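Local structure of lactococcal phage P2 ORF15 (2WZP) at residues K53-P59 and E90-F96; G229-L235 and N311-F317. The protein probably serves as the distal tail protein (Dit) of the phage baseplate, linking the tail to the host-adhesion apparatus. All coordinates share one frame; numbering follows the deposited sequence.

Overall arrangement
Both contacts pair antiparallel strands that are far apart in sequence, but they belong to different halves of an elongated chain. Contact 1 joins strand 54-57, outermost within this chain, to strand 89-95 in the sheet of the N-terminal Dit region; helix 100-115 covers part of one side. Contact 2 joins strands 224-233 and 312-322 in the interior of a sheet in the C-terminal region, next to a second, smaller sheet. The two lie on opposite sides of the chain's centre, about 45 Å apart between centres and about 28 Å between nearest atoms, and both segments of contact 1 precede those of contact 2. Contact 1 meets another copy of the protein at P59, whereas contact 2 packs against a different protein.

Contact 1 of 2, residues K53-P59 and E90-F96; sequences KVRFYQP and EFKLETF
R55 lies across the face of F96 at the border of an antiparallel sheet, where strand 54-57 runs antiparallel to strand 89-95 as the outermost strand within this chain. From CB the arginine passes over the rim of the ring: CB stands 3.7 Å from F96 CE2, and CG and CD each keep close to that same carbon. With CG anti to the carbonyl carbon (chi1 -60°) and the chain extended as far as NE, the guanidinium is laid flat on the ring, planes 23° apart. This is a stacked cation-pi contact, with R55 CZ 4.2 Å from the ring centroid. R55 NE is held by G52 O, and NH1 offers a weak bond to Y57 OH. The tyrosine in turn meets F96 edge to edge, Y57 CE2 to F96 CZ 3.9 Å.

Beneath this surface, paired backbone bonds join R55 with E94 and Y57 with K92. On the other face, F56 and F91 form an offset stack with planes at 25°; F56 CD2 sits over the centre of the F91 ring. L93 CD1 fills the angle between F56 and V54, 3.6 Å from V54 CG1, and F110 of helix 100-115 covers V54 and L93. At the far end K92 NZ reaches Q58 OE1 at 2.7 Å, approaching from above the carbonyl plane.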
# COMPACT_ATOMS: atom_id res chain seq x y z
N LYS M 53 -33.71 -8.30 14.16
CA LYS M 53 -32.69 -9.35 14.13
C LYS M 53 -31.85 -9.30 12.87
O LYS M 53 -30.77 -9.89 12.80
CB LYS M 53 -33.32 -10.73 14.36
CG LYS M 53 -34.06 -10.83 15.69
CD LYS M 53 -33.44 -11.84 16.65
CE LYS M 53 -34.47 -12.31 17.63
NZ LYS M 53 -34.03 -13.53 18.34
N VAL M 54 -32.36 -8.59 11.86
CA VAL M 54 -31.69 -8.32 10.59
C VAL M 54 -31.59 -6.78 10.55
O VAL M 54 -32.63 -6.11 10.61
CB VAL M 54 -32.49 -8.88 9.38
CG1 VAL M 54 -31.95 -8.33 8.07
CG2 VAL M 54 -32.46 -10.39 9.36
N ARG M 55 -30.35 -6.24 10.48
CA ARG M 55 -30.10 -4.79 10.45
C ARG M 55 -29.25 -4.30 9.28
O ARG M 55 -28.39 -5.03 8.78
CB ARG M 55 -29.45 -4.33 11.76
CG ARG M 55 -30.31 -4.61 12.97
CD ARG M 55 -29.73 -4.03 14.21
NE ARG M 55 -30.25 -4.73 15.38
CZ ARG M 55 -29.85 -4.50 16.62
NH1 ARG M 55 -28.95 -3.57 16.87
NH2 ARG M 55 -30.37 -5.19 17.63
N PHE M 56 -29.48 -3.03 8.89
CA PHE M 56 -28.73 -2.33 7.85
C PHE M 56 -27.91 -1.26 8.53
O PHE M 56 -28.42 -0.54 9.39
CB PHE M 56 -29.67 -1.63 6.86
CG PHE M 56 -30.35 -2.44 5.78
CD1 PHE M 56 -30.14 -3.82 5.68
CD2 PHE M 56 -31.20 -1.83 4.87
CE1 PHE M 56 -30.79 -4.58 4.71
CE2 PHE M 56 -31.85 -2.59 3.89
CZ PHE M 56 -31.64 -3.95 3.82
N TYR M 57 -26.65 -1.14 8.12
CA TYR M 57 -25.71 -0.15 8.62
C TYR M 57 -25.01 0.48 7.45
O TYR M 57 -24.84 -0.16 6.41
CB TYR M 57 -24.63 -0.81 9.51
CG TYR M 57 -25.16 -1.42 10.79
CD1 TYR M 57 -25.31 -0.65 11.94
CD2 TYR M 57 -25.48 -2.78 10.87
CE1 TYR M 57 -25.80 -1.21 13.12
CE2 TYR M 57 -25.95 -3.35 12.06
CZ TYR M 57 -26.11 -2.56 13.19
OH TYR M 57 -26.56 -3.08 14.38
N GLN M 58 -24.58 1.73 7.62
CA GLN M 58 -23.74 2.48 6.70
C GLN M 58 -24.17 2.51 5.23
O GLN M 58 -23.46 1.94 4.39
CB GLN M 58 -22.29 2.01 6.85
CG GLN M 58 -21.66 2.38 8.19
CD GLN M 58 -20.52 1.45 8.53
OE1 GLN M 58 -19.56 1.30 7.77
NE2 GLN M 58 -20.62 0.81 9.68
N PRO M 59 -25.27 3.22 4.89
CA PRO M 59 -25.64 3.36 3.47
C PRO M 59 -24.49 3.99 2.71
O PRO M 59 -23.88 4.95 3.19
CB PRO M 59 -26.85 4.30 3.49
CG PRO M 59 -26.79 4.98 4.82
CD PRO M 59 -26.18 4.00 5.76
N GLU M 90 -25.88 0.75 -1.15
CA GLU M 90 -25.28 -0.44 -0.60
C GLU M 90 -25.27 -0.27 0.91
O GLU M 90 -24.97 0.81 1.41
CB GLU M 90 -23.88 -0.63 -1.15
CG GLU M 90 -23.26 -1.94 -0.72
CD GLU M 90 -21.81 -2.06 -1.12
OE1 GLU M 90 -20.96 -2.22 -0.21
OE2 GLU M 90 -21.53 -1.99 -2.33
N PHE M 91 -25.70 -1.30 1.62
CA PHE M 91 -25.73 -1.33 3.07
C PHE M 91 -24.90 -2.54 3.54
O PHE M 91 -24.72 -3.50 2.79
CB PHE M 91 -27.16 -1.55 3.57
CG PHE M 91 -28.15 -0.43 3.39
CD1 PHE M 91 -28.24 0.59 4.32
CD2 PHE M 91 -29.10 -0.48 2.37
CE1 PHE M 91 -29.20 1.59 4.20
CE2 PHE M 91 -30.07 0.50 2.26
CZ PHE M 91 -30.12 1.54 3.17
N LYS M 92 -24.43 -2.47 4.79
CA LYS M 92 -23.80 -3.55 5.50
C LYS M 92 -25.03 -4.28 6.11
O LYS M 92 -25.88 -3.63 6.71
CB LYS M 92 -22.91 -3.00 6.64
CG LYS M 92 -21.51 -2.64 6.23
CD LYS M 92 -20.66 -2.38 7.46
CE LYS M 92 -19.19 -2.19 7.15
NZ LYS M 92 -18.91 -0.92 6.42
N LEU M 93 -25.14 -5.60 5.90
CA LEU M 93 -26.27 -6.39 6.38
C LEU M 93 -25.72 -7.31 7.47
O LEU M 93 -24.80 -8.10 7.23
CB LEU M 93 -26.93 -7.14 5.19
CG LEU M 93 -27.94 -8.29 5.42
CD1 LEU M 93 -29.29 -7.75 5.75
CD2 LEU M 93 -28.16 -9.06 4.16
N GLU M 94 -26.20 -7.10 8.68
CA GLU M 94 -25.78 -7.84 9.85
C GLU M 94 -26.96 -8.55 10.51
O GLU M 94 -28.07 -7.99 10.55
CB GLU M 94 -25.10 -6.88 10.83
CG GLU M 94 -23.61 -6.70 10.54
CD GLU M 94 -22.81 -5.94 11.57
OE1 GLU M 94 -23.17 -5.98 12.77
OE2 GLU M 94 -21.79 -5.32 11.18
N THR M 95 -26.73 -9.80 10.98
CA THR M 95 -27.77 -10.60 11.67
C THR M 95 -27.50 -10.76 13.16
O THR M 95 -26.34 -10.70 13.58
CB THR M 95 -28.16 -11.89 10.95
OG1 THR M 95 -27.16 -12.89 11.15
CG2 THR M 95 -28.48 -11.68 9.46
N PHE M 96 -28.57 -10.87 13.96
CA PHE M 96 -28.50 -10.94 15.43
C PHE M 96 -29.26 -12.14 16.02
O PHE M 96 -29.86 -12.04 17.09
CB PHE M 96 -28.87 -9.57 16.06
CG PHE M 96 -28.04 -8.42 15.52
CD1 PHE M 96 -26.93 -7.96 16.21
CD2 PHE M 96 -28.35 -7.83 14.30
CE1 PHE M 96 -26.13 -6.92 15.68
CE2 PHE M 96 -27.54 -6.82 13.76
CZ PHE M 96 -26.44 -6.36 14.46

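Contact 2 of 2, residues G229-L235 and N311-F317; sequences GILYPKL and NLSKAEF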
# COMPACT_ATOMS: atom_id res chain seq x y z
N GLY M 229 -55.62 7.36 -9.27
CA GLY M 229 -56.94 7.89 -8.95
C GLY M 229 -58.11 7.03 -9.36
O GLY M 229 -57.98 6.18 -10.25
N ILE M 230 -59.24 7.25 -8.66
CA ILE M 230 -60.56 6.64 -8.88
C ILE M 230 -61.44 7.78 -9.30
O ILE M 230 -61.61 8.71 -8.53
CB ILE M 230 -61.10 5.88 -7.64
CG1 ILE M 230 -60.14 4.73 -7.27
CG2 ILE M 230 -62.54 5.40 -7.85
CD1 ILE M 230 -60.69 3.33 -7.29
N LEU M 231 -61.90 7.74 -10.56
CA LEU M 231 -62.72 8.76 -11.19
C LEU M 231 -64.16 8.29 -11.26
O LEU M 231 -64.41 7.15 -11.66
CB LEU M 231 -62.20 9.07 -12.62
CG LEU M 231 -60.66 9.19 -12.86
CD1 LEU M 231 -60.36 9.44 -14.33
CD2 LEU M 231 -60.05 10.30 -12.06
N TYR M 232 -65.11 9.16 -10.84
CA TYR M 232 -66.55 8.86 -10.89
C TYR M 232 -67.23 9.72 -11.97
O TYR M 232 -67.54 10.90 -11.73
CB TYR M 232 -67.22 8.99 -9.50
CG TYR M 232 -66.70 8.02 -8.46
CD1 TYR M 232 -67.21 6.73 -8.36
CD2 TYR M 232 -65.68 8.39 -7.58
CE1 TYR M 232 -66.75 5.83 -7.39
CE2 TYR M 232 -65.21 7.50 -6.61
CZ TYR M 232 -65.76 6.23 -6.51
OH TYR M 232 -65.29 5.34 -5.58
N PRO M 233 -67.46 9.14 -13.18
CA PRO M 233 -68.13 9.93 -14.26
C PRO M 233 -69.53 10.42 -13.90
O PRO M 233 -70.21 9.82 -13.07
CB PRO M 233 -68.12 8.99 -15.47
CG PRO M 233 -67.19 7.84 -15.11
CD PRO M 233 -67.15 7.76 -13.62
N LYS M 234 -69.93 11.56 -14.49
CA LYS M 234 -71.22 12.18 -14.20
C LYS M 234 -72.27 11.84 -15.25
O LYS M 234 -73.23 11.14 -14.92
CB LYS M 234 -71.06 13.71 -14.02
CG LYS M 234 -72.22 14.39 -13.31
CD LYS M 234 -71.86 15.80 -12.90
CE LYS M 234 -72.76 16.33 -11.80
NZ LYS M 234 -71.96 16.86 -10.65
N LEU M 235 -72.15 12.41 -16.46
CA LEU M 235 -73.10 12.24 -17.55
C LEU M 235 -72.75 11.09 -18.47
O LEU M 235 -71.57 10.90 -18.83
CB LEU M 235 -73.25 13.54 -18.36
CG LEU M 235 -73.65 14.81 -17.61
CD1 LEU M 235 -73.57 16.02 -18.51
CD2 LEU M 235 -75.03 14.68 -16.99
N ASN M 311 -66.20 15.93 -16.64
CA ASN M 311 -67.43 15.18 -16.49
C ASN M 311 -67.35 14.17 -15.35
O ASN M 311 -67.76 13.02 -15.51
CB ASN M 311 -67.85 14.56 -17.84
CG ASN M 311 -69.13 13.83 -17.80
OD1 ASN M 311 -70.04 14.17 -17.05
ND2 ASN M 311 -69.21 12.75 -18.56
N LEU M 312 -66.85 14.60 -14.19
CA LEU M 312 -66.76 13.73 -13.01
C LEU M 312 -67.50 14.36 -11.88
O LEU M 312 -67.44 15.58 -11.70
CB LEU M 312 -65.31 13.45 -12.55
CG LEU M 312 -64.28 12.94 -13.57
CD1 LEU M 312 -62.93 12.79 -12.91
CD2 LEU M 312 -64.71 11.60 -14.17
N SER M 313 -68.16 13.52 -11.07
CA SER M 313 -68.84 14.03 -9.90
C SER M 313 -67.83 14.13 -8.74
O SER M 313 -67.95 15.00 -7.89
CB SER M 313 -70.02 13.14 -9.54
OG SER M 313 -69.60 11.80 -9.31
N LYS M 314 -66.84 13.24 -8.74
CA LYS M 314 -65.82 13.09 -7.71
C LYS M 314 -64.61 12.34 -8.30
O LYS M 314 -64.76 11.61 -9.29
CB LYS M 314 -66.43 12.24 -6.55
CG LYS M 314 -65.69 12.29 -5.21
CD LYS M 314 -66.29 11.30 -4.21
CE LYS M 314 -66.18 11.78 -2.78
NZ LYS M 314 -66.51 10.71 -1.80
N ALA M 315 -63.45 12.53 -7.68
CA ALA M 315 -62.18 11.85 -7.98
C ALA M 315 -61.41 11.71 -6.67
O ALA M 315 -61.38 12.64 -5.86
CB ALA M 315 -61.36 12.64 -8.99
N GLU M 316 -60.82 10.54 -6.44
CA GLU M 316 -60.03 10.25 -5.25
C GLU M 316 -58.66 9.89 -5.75
O GLU M 316 -58.50 8.93 -6.49
CB GLU M 316 -60.66 9.10 -4.45
CG GLU M 316 -62.00 9.45 -3.84
CD GLU M 316 -62.00 9.87 -2.38
OE1 GLU M 316 -63.04 9.66 -1.71
OE2 GLU M 316 -60.97 10.39 -1.91
N PHE M 317 -57.67 10.70 -5.37
CA PHE M 317 -56.27 10.54 -5.75
C PHE M 317 -55.37 10.07 -4.61
O PHE M 317 -55.62 10.37 -3.44
CB PHE M 317 -55.75 11.87 -6.32
CG PHE M 317 -55.93 12.10 -7.80
CD1 PHE M 317 -54.91 12.66 -8.56
CD2 PHE M 317 -57.11 11.76 -8.44
CE1 PHE M 317 -55.08 12.89 -9.92
CE2 PHE M 317 -57.27 11.95 -9.81
CZ PHE M 317 -56.24 12.50 -10.54
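N311 grips the backbone of L235 with both ends of its side-chain amide. L235 N donates to N311 OD1 at 2.8 Å, in the carbonyl plane and on a lone pair, while N311 ND2 returns a bond to L235 O at 3.0 Å, with that oxygen lying in the amide plane. Two bonds to one residue fix the rotation of the amide, which reaches L235 because CG is anti to the backbone N (chi1 -177°). K234 CB rests against OD1, and K234 N bonds to N311 O at 2.8 Å. Next along, S313 N sits almost in line with the carbonyl of Y232, 2.8 Å from Y232 O. The two methyls of L312 go to different neighbours: CD1 meets L231 CB at 3.8 Å, and CD2 packs against P233 CA.

Beyond the corner at S313 the two strands run antiparallel, and I230 and E316 exchange two backbone bonds. Strand 224-233 lies between strands 312-322 and 265-269, and a second sheet faces it in the beta-sandwich of the Dit C-terminal region. On the side facing that second sheet, L231 CD2 touches the edge of the F317 ring, at CE2, 3.9 Å away, and comes within 4.1 Å of A315 CB. V242 backs L231 and L312, L309 meets A315, and M307 touches F317, whose ring also meets those of F227 and F172. On the other side Y232 and K314 run side by side, the tyrosine ring presenting its edge to K314 O. The E316 carboxylate bonds through OE2 to T171 OG1, and an apolar side chain of another protein's chain packs on Y232.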